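PDB 2YNK: WZI from Escherichia coli, which is an outer-membrane lectin, a carbohydrate-binding beta-barrel that takes part in the assembly of group 1 capsules. Local coordinates for residues R188-W193 / F218-I223; M174-Q179 / P192-I197. All coordinates share one frame; numbering follows the deposited sequence.

Overall arrangement
Both contacts lie in one part of the wall of the large antiparallel barrel of 18 strands, and their centres lie about 11 Å apart on the same side of the chain's centre. Strands 170-176, 193-201 and 212-221 follow one another in sequence and in the sheet. Interaction 2 joins the first to the second; interaction 1 joins the end of the loop between them, and the start of the second, to the third. Pro192 and Trp193 take part in both. Where the contacts meet, Thr219 N probably donates a hydrogen bond to Gln194 O (2.9 Å). Trp193, Phe218 and Tyr195 lie near bound alkanes, consistent with a lipid-facing surface.

Interaction 1 of 2, residues R188-W193 / F218-I223; sequences RWVGPW and FTFSPI
Trp193 and Phe220 face each other as an antiparallel non-hydrogen-bonded pair, with their CB atoms 3.9 Å apart on the same side of the sheet. The indole also reaches back to Phe218: its CE3 comes within 3.5 Å of Phe218 CE1, the planes nearly parallel but slid so far that the rings barely overlap. Phe218 turns its ring that way because CG stands anti to the backbone N (chi1 -177°). Beyond the pair, CG1 of Val190 packs at 3.7 Å on CB of Phe220, the two side chains crossing at about a right angle, while Val190 O lies at the edge of the phenyl ring, 3.3 Å from Phe220 CD2. Branched and aromatic carbons suit this surface, since Trp193 touches a bound octane and Phe218 lies near a hexane.

A single backbone hydrogen bond joins the two segments, Ser221 N to Pro192 O (3.0 Å); Thr219 and Gln194 continue the pairing. Gly191 has a positive phi of 84°, and glycine suits this place because a CB would point at Ser221 O and, at these backbone angles, crowd the carbonyl O of Val190. At Pro222 the chain turns a corner.

Further out, Ser221 OG bonds to Leu226 O and Trp189 NE1 to Trp186 O. The contact thus closes the end of the loop from strand 170-176 onto strand 212-221, whose other edge pairs with strand 226-236 through Phe218-Ala230 and Phe220-Leu228.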
loop_
_atom_site.group_PDB
_atom_site.type_symbol
_atom_site.label_atom_id
_atom_site.label_comp_id
_atom_site.label_asym_id
_atom_site.label_seq_id
_atom_site.Cartn_x
_atom_site.Cartn_y
_atom_site.Cartn_z
ATOM N N ARG A 188 4.136 10.102 -27.629
ATOM C CA ARG A 188 5.343 10.247 -26.797
ATOM C C ARG A 188 5.181 11.229 -25.646
ATOM O O ARG A 188 5.898 11.143 -24.659
ATOM C CB ARG A 188 6.549 10.664 -27.653
ATOM C CG ARG A 188 7.193 9.490 -28.367
ATOM C CD ARG A 188 8.210 9.902 -29.416
ATOM N NE ARG A 188 8.589 8.760 -30.252
ATOM C CZ ARG A 188 9.478 8.805 -31.242
ATOM N NH1 ARG A 188 10.110 9.939 -31.540
ATOM N NH2 ARG A 188 9.739 7.705 -31.939
ATOM N N TRP A 189 4.252 12.170 -25.781
ATOM C CA TRP A 189 3.981 13.142 -24.717
ATOM C C TRP A 189 3.488 12.504 -23.442
ATOM O O TRP A 189 3.755 13.015 -22.360
ATOM C CB TRP A 189 2.988 14.201 -25.188
ATOM C CG TRP A 189 1.688 13.623 -25.662
ATOM C CD1 TRP A 189 1.382 13.158 -26.930
ATOM C CD2 TRP A 189 0.477 13.406 -24.876
ATOM N NE1 TRP A 189 0.099 12.689 -26.983
ATOM C CE2 TRP A 189 -0.497 12.806 -25.784
ATOM C CE3 TRP A 189 0.116 13.635 -23.555
ATOM C CZ2 TRP A 189 -1.774 12.462 -25.370
ATOM C CZ3 TRP A 189 -1.177 13.286 -23.145
ATOM C CH2 TRP A 189 -2.096 12.712 -24.033
ATOM N N VAL A 190 2.784 11.378 -23.552
ATOM C CA VAL A 190 2.217 10.680 -22.387
ATOM C C VAL A 190 3.263 10.392 -21.299
ATOM O O VAL A 190 2.984 10.537 -20.110
ATOM C CB VAL A 190 1.516 9.362 -22.810
ATOM C CG1 VAL A 190 1.164 8.508 -21.598
ATOM C CG2 VAL A 190 0.269 9.670 -23.634
ATOM N N GLY A 191 4.467 10.005 -21.709
ATOM C CA GLY A 191 5.547 9.723 -20.764
ATOM C C GLY A 191 5.467 8.311 -20.219
ATOM O O GLY A 191 4.732 7.486 -20.756
ATOM N N PRO A 192 6.236 8.017 -19.153
ATOM C CA PRO A 192 6.156 6.692 -18.550
ATOM C C PRO A 192 4.750 6.469 -18.039
ATOM O O PRO A 192 4.176 7.356 -17.402
ATOM C CB PRO A 192 7.154 6.761 -17.382
ATOM C CG PRO A 192 8.036 7.925 -17.686
ATOM C CD PRO A 192 7.142 8.898 -18.400
ATOM N N TRP A 193 4.194 5.313 -18.360
ATOM C CA TRP A 193 2.826 5.019 -18.033
ATOM C C TRP A 193 2.730 3.592 -17.587
ATOM O O TRP A 193 3.612 2.785 -17.892
ATOM C CB TRP A 193 1.923 5.303 -19.230
ATOM C CG TRP A 193 2.059 4.326 -20.365
ATOM C CD1 TRP A 193 2.927 4.401 -21.444
ATOM C CD2 TRP A 193 1.298 3.095 -20.576
ATOM N NE1 TRP A 193 2.766 3.328 -22.274
ATOM C CE2 TRP A 193 1.809 2.507 -21.814
ATOM C CE3 TRP A 193 0.289 2.434 -19.882
ATOM C CZ2 TRP A 193 1.318 1.322 -22.321
ATOM C CZ3 TRP A 193 -0.207 1.234 -20.408
ATOM C CH2 TRP A 193 0.298 0.694 -21.597
ATOM N N PHE A 218 -4.633 3.245 -13.979
ATOM C CA PHE A 218 -3.774 3.792 -15.016
ATOM C C PHE A 218 -3.052 5.005 -14.464
ATOM O O PHE A 218 -3.655 5.819 -13.758
ATOM C CB PHE A 218 -4.607 4.205 -16.226
ATOM C CG PHE A 218 -3.793 4.719 -17.380
ATOM C CD1 PHE A 218 -3.308 3.850 -18.349
ATOM C CD2 PHE A 218 -3.522 6.081 -17.510
ATOM C CE1 PHE A 218 -2.565 4.327 -19.417
ATOM C CE2 PHE A 218 -2.782 6.559 -18.576
ATOM C CZ PHE A 218 -2.299 5.680 -19.526
ATOM N N THR A 219 -1.763 5.116 -14.782
ATOM C CA THR A 219 -0.975 6.291 -14.417
ATOM C C THR A 219 -0.051 6.714 -15.552
ATOM O O THR A 219 0.375 5.889 -16.366
ATOM C CB THR A 219 -0.104 6.013 -13.196
ATOM O OG1 THR A 219 0.598 4.793 -13.411
ATOM C CG2 THR A 219 -0.950 5.880 -11.948
ATOM N N PHE A 220 0.256 8.006 -15.596
ATOM C CA PHE A 220 1.229 8.518 -16.550
ATOM C C PHE A 220 1.847 9.815 -16.074
ATOM O O PHE A 220 1.214 10.593 -15.340
ATOM C CB PHE A 220 0.616 8.698 -17.944
ATOM C CG PHE A 220 -0.336 9.858 -18.060
ATOM C CD1 PHE A 220 -1.541 9.853 -17.381
ATOM C CD2 PHE A 220 -0.031 10.942 -18.863
ATOM C CE1 PHE A 220 -2.423 10.910 -17.494
ATOM C CE2 PHE A 220 -0.906 12.004 -18.985
ATOM C CZ PHE A 220 -2.106 11.989 -18.298
ATOM N N SER A 221 3.087 10.027 -16.512
ATOM C CA SER A 221 3.870 11.198 -16.151
ATOM C C SER A 221 4.292 11.991 -17.417
ATOM O O SER A 221 5.338 11.717 -18.023
ATOM C CB SER A 221 5.081 10.751 -15.329
ATOM O OG SER A 221 5.544 11.801 -14.502
ATOM N N PRO A 222 3.473 12.973 -17.828
ATOM C CA PRO A 222 3.805 13.741 -19.029
ATOM C C PRO A 222 5.091 14.566 -18.890
ATOM O O PRO A 222 5.789 14.780 -19.881
ATOM C CB PRO A 222 2.596 14.667 -19.233
ATOM C CG PRO A 222 1.653 14.410 -18.119
ATOM C CD PRO A 222 2.288 13.491 -17.128
ATOM N N ILE A 223 5.374 15.031 -17.675
ATOM C CA ILE A 223 6.620 15.734 -17.359
ATOM C C ILE A 223 7.177 15.191 -16.048
ATOM O O ILE A 223 6.417 14.822 -15.164
ATOM C CB ILE A 223 6.425 17.269 -17.241
ATOM C CG1 ILE A 223 5.200 17.618 -16.374
ATOM C CG2 ILE A 223 6.299 17.906 -18.622
ATOM C CD1 ILE A 223 5.030 19.103 -16.140
#

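Interaction 2 of 2, residues M174-Q179 / P192-I197; sequences MQRAEQ and PWQYQI. With HEX (hexane), chain S.
Met174 and Ile197 form a hydrogen-bonded pair of the antiparallel barrel sheet, the two strands running at 172° to each other. Met174 N reaches Ile197 O at 3.0 Å, Ile197 N returns a bond to Met174 O, and CB of selenomethionine Met174 rests on CG1 of Ile197.

Past Gln175 the backbones no longer bond directly, and the Gln194 side chain fills in. Its CG is anti to the backbone N, and the bend at chi2 (66°) turns the amide back across the gap between the strands, where OE1 accepts from Arg176 N (3.0 Å), on a lone pair, and also from Tyr195 N, while NE2 gives a weak bond to Arg176 O. A carboxamide suits this place because it both donates and accepts. The Gln179 amide stacks on it. Gln175 and Gln196 lie side by side with nearly coplanar amides, and Gln196 NE2 donates to Gln175 OE1 (2.7 Å); Gln196 OE1 is taken by Trp152 and Gln150.

The face of Trp193 and Tyr195, probably the one toward lipid, is closely bonded at one end. Arg176 lays its guanidinium flat on the Trp193 indole, planes 19° apart, while its CD sits over the six-membered ring. NH1 donates to Trp193 O (3.1 Å), from above the carbonyl plane, and to Ala180 O. With Gln179 CA over the rim of the guanidinium's other face, the cation lies between the loop and the indole, and its charge is probably eased by the indole's pi electrons.

Toward Met174 the same face has fewer polar side-chain links across the strands and meets alkane instead. Tyr195 bonds through OH to Gln141 and presents its ring between two partners: Gln175 CA over one face, and over the other a hexane whose C2 lies 3.7 Å from Tyr195 CZ.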
loop_
_atom_site.group_PDB
_atom_site.type_symbol
_atom_site.label_atom_id
_atom_site.label_comp_id
_atom_site.label_asym_id
_atom_site.label_seq_id
_atom_site.Cartn_x
_atom_site.Cartn_y
_atom_site.Cartn_z
HETATM N N MSE A 174 -2.342 -8.180 -13.510
HETATM C CA MSE A 174 -1.578 -7.947 -14.724
HETATM C C MSE A 174 -1.039 -6.548 -14.757
HETATM O O MSE A 174 -1.720 -5.612 -14.344
HETATM C CB MSE A 174 -2.429 -8.242 -15.951
HETATM C CG MSE A 174 -1.586 -9.012 -16.964
HETATM SE SE MSE A 174 -2.593 -9.358 -18.625
HETATM C CE MSE A 174 -1.346 -8.609 -19.959
ATOM N N GLN A 175 0.191 -6.418 -15.268
ATOM C CA GLN A 175 0.977 -5.174 -15.244
ATOM C C GLN A 175 1.999 -5.098 -16.371
ATOM O O GLN A 175 2.408 -6.123 -16.899
ATOM C CB GLN A 175 1.802 -5.123 -13.970
ATOM C CG GLN A 175 1.053 -4.652 -12.767
ATOM C CD GLN A 175 1.940 -4.529 -11.559
ATOM O OE1 GLN A 175 1.469 -4.149 -10.487
ATOM N NE2 GLN A 175 3.227 -4.842 -11.717
ATOM N N ARG A 176 2.470 -3.894 -16.681
ATOM C CA ARG A 176 3.666 -3.768 -17.510
ATOM C C ARG A 176 4.874 -4.187 -16.686
ATOM O O ARG A 176 4.884 -4.006 -15.470
ATOM C CB ARG A 176 3.879 -2.333 -17.995
ATOM C CG ARG A 176 2.779 -1.786 -18.886
ATOM C CD ARG A 176 3.172 -0.420 -19.424
ATOM N NE ARG A 176 4.056 -0.512 -20.590
ATOM C CZ ARG A 176 4.723 0.510 -21.121
ATOM N NH1 ARG A 176 4.656 1.728 -20.597
ATOM N NH2 ARG A 176 5.486 0.306 -22.183
ATOM N N ALA A 177 5.892 -4.742 -17.341
ATOM C CA ALA A 177 7.170 -5.013 -16.671
ATOM C C ALA A 177 7.979 -3.726 -16.695
ATOM O O ALA A 177 8.081 -3.042 -15.681
ATOM C CB ALA A 177 7.914 -6.156 -17.341
ATOM N N GLU A 178 8.527 -3.380 -17.859
ATOM C CA GLU A 178 9.145 -2.067 -18.048
ATOM C C GLU A 178 8.067 -1.084 -18.463
ATOM O O GLU A 178 7.157 -1.445 -19.212
ATOM C CB GLU A 178 10.247 -2.116 -19.097
ATOM C CG GLU A 178 11.589 -2.539 -18.537
ATOM C CD GLU A 178 12.697 -2.465 -19.569
ATOM O OE1 GLU A 178 12.857 -1.402 -20.213
ATOM O OE2 GLU A 178 13.413 -3.470 -19.735
ATOM N N GLN A 179 8.182 0.153 -17.984
ATOM C CA GLN A 179 7.123 1.141 -18.121
ATOM C C GLN A 179 7.602 2.385 -18.869
ATOM O O GLN A 179 7.278 3.510 -18.483
ATOM C CB GLN A 179 6.590 1.507 -16.724
ATOM C CG GLN A 179 5.767 0.394 -16.076
ATOM C CD GLN A 179 5.804 0.420 -14.566
ATOM O OE1 GLN A 179 5.382 1.392 -13.935
ATOM N NE2 GLN A 179 6.304 -0.659 -13.973
ATOM N N PRO A 192 6.236 8.017 -19.153
ATOM C CA PRO A 192 6.156 6.692 -18.550
ATOM C C PRO A 192 4.750 6.469 -18.039
ATOM O O PRO A 192 4.176 7.356 -17.402
ATOM C CB PRO A 192 7.154 6.761 -17.382
ATOM C CG PRO A 192 8.036 7.925 -17.686
ATOM C CD PRO A 192 7.142 8.898 -18.400
ATOM N N TRP A 193 4.194 5.313 -18.360
ATOM C CA TRP A 193 2.826 5.019 -18.033
ATOM C C TRP A 193 2.730 3.592 -17.587
ATOM O O TRP A 193 3.612 2.785 -17.892
ATOM C CB TRP A 193 1.923 5.303 -19.230
ATOM C CG TRP A 193 2.059 4.326 -20.365
ATOM C CD1 TRP A 193 2.927 4.401 -21.444
ATOM C CD2 TRP A 193 1.298 3.095 -20.576
ATOM N NE1 TRP A 193 2.766 3.328 -22.274
ATOM C CE2 TRP A 193 1.809 2.507 -21.814
ATOM C CE3 TRP A 193 0.289 2.434 -19.882
ATOM C CZ2 TRP A 193 1.318 1.322 -22.321
ATOM C CZ3 TRP A 193 -0.207 1.234 -20.408
ATOM C CH2 TRP A 193 0.298 0.694 -21.597
ATOM N N GLN A 194 1.672 3.280 -16.839
ATOM C CA GLN A 194 1.477 1.943 -16.305
ATOM C C GLN A 194 0.002 1.628 -16.078
ATOM O O GLN A 194 -0.793 2.505 -15.699
ATOM C CB GLN A 194 2.248 1.786 -14.995
ATOM C CG GLN A 194 1.914 0.548 -14.166
ATOM C CD GLN A 194 2.309 -0.763 -14.832
ATOM O OE1 GLN A 194 1.919 -1.049 -15.967
ATOM N NE2 GLN A 194 3.060 -1.586 -14.105
ATOM N N TYR A 195 -0.345 0.365 -16.319
ATOM C CA TYR A 195 -1.662 -0.138 -16.029
ATOM C C TYR A 195 -1.553 -1.250 -14.999
ATOM O O TYR A 195 -0.543 -1.951 -14.911
ATOM C CB TYR A 195 -2.348 -0.640 -17.305
ATOM C CG TYR A 195 -1.881 -1.999 -17.772
ATOM C CD1 TYR A 195 -0.788 -2.126 -18.617
ATOM C CD2 TYR A 195 -2.535 -3.161 -17.372
ATOM C CE1 TYR A 195 -0.355 -3.369 -19.049
ATOM C CE2 TYR A 195 -2.107 -4.408 -17.796
ATOM C CZ TYR A 195 -1.012 -4.508 -18.631
ATOM O OH TYR A 195 -0.586 -5.747 -19.054
ATOM N N GLN A 196 -2.604 -1.395 -14.202
ATOM C CA GLN A 196 -2.790 -2.598 -13.400
ATOM C C GLN A 196 -4.237 -3.021 -13.516
ATOM O O GLN A 196 -5.144 -2.209 -13.339
ATOM C CB GLN A 196 -2.421 -2.358 -11.935
ATOM C CG GLN A 196 -2.219 -3.644 -11.150
ATOM C CD GLN A 196 -2.003 -3.393 -9.680
ATOM O OE1 GLN A 196 -2.958 -3.351 -8.896
ATOM N NE2 GLN A 196 -0.755 -3.204 -9.293
ATOM N N ILE A 197 -4.459 -4.284 -13.843
ATOM C CA ILE A 197 -5.810 -4.827 -13.843
ATOM C C ILE A 197 -5.811 -5.983 -12.871
ATOM O O ILE A 197 -4.817 -6.699 -12.775
ATOM C CB ILE A 197 -6.272 -5.262 -15.253
ATOM C CG1 ILE A 197 -5.414 -6.405 -15.798
ATOM C CG2 ILE A 197 -6.218 -4.080 -16.214
ATOM C CD1 ILE A 197 -5.707 -6.739 -17.248
HETATM C C1 HEX S . -4.330 -4.128 -21.210
HETATM C C2 HEX S . -3.027 -4.683 -21.764
HETATM C C3 HEX S . -2.146 -3.603 -22.403
HETATM C C4 HEX S . -1.197 -4.229 -23.426
HETATM C C5 HEX S . -0.353 -3.207 -24.187
HETATM C C6 HEX S . 0.371 -3.876 -25.342
#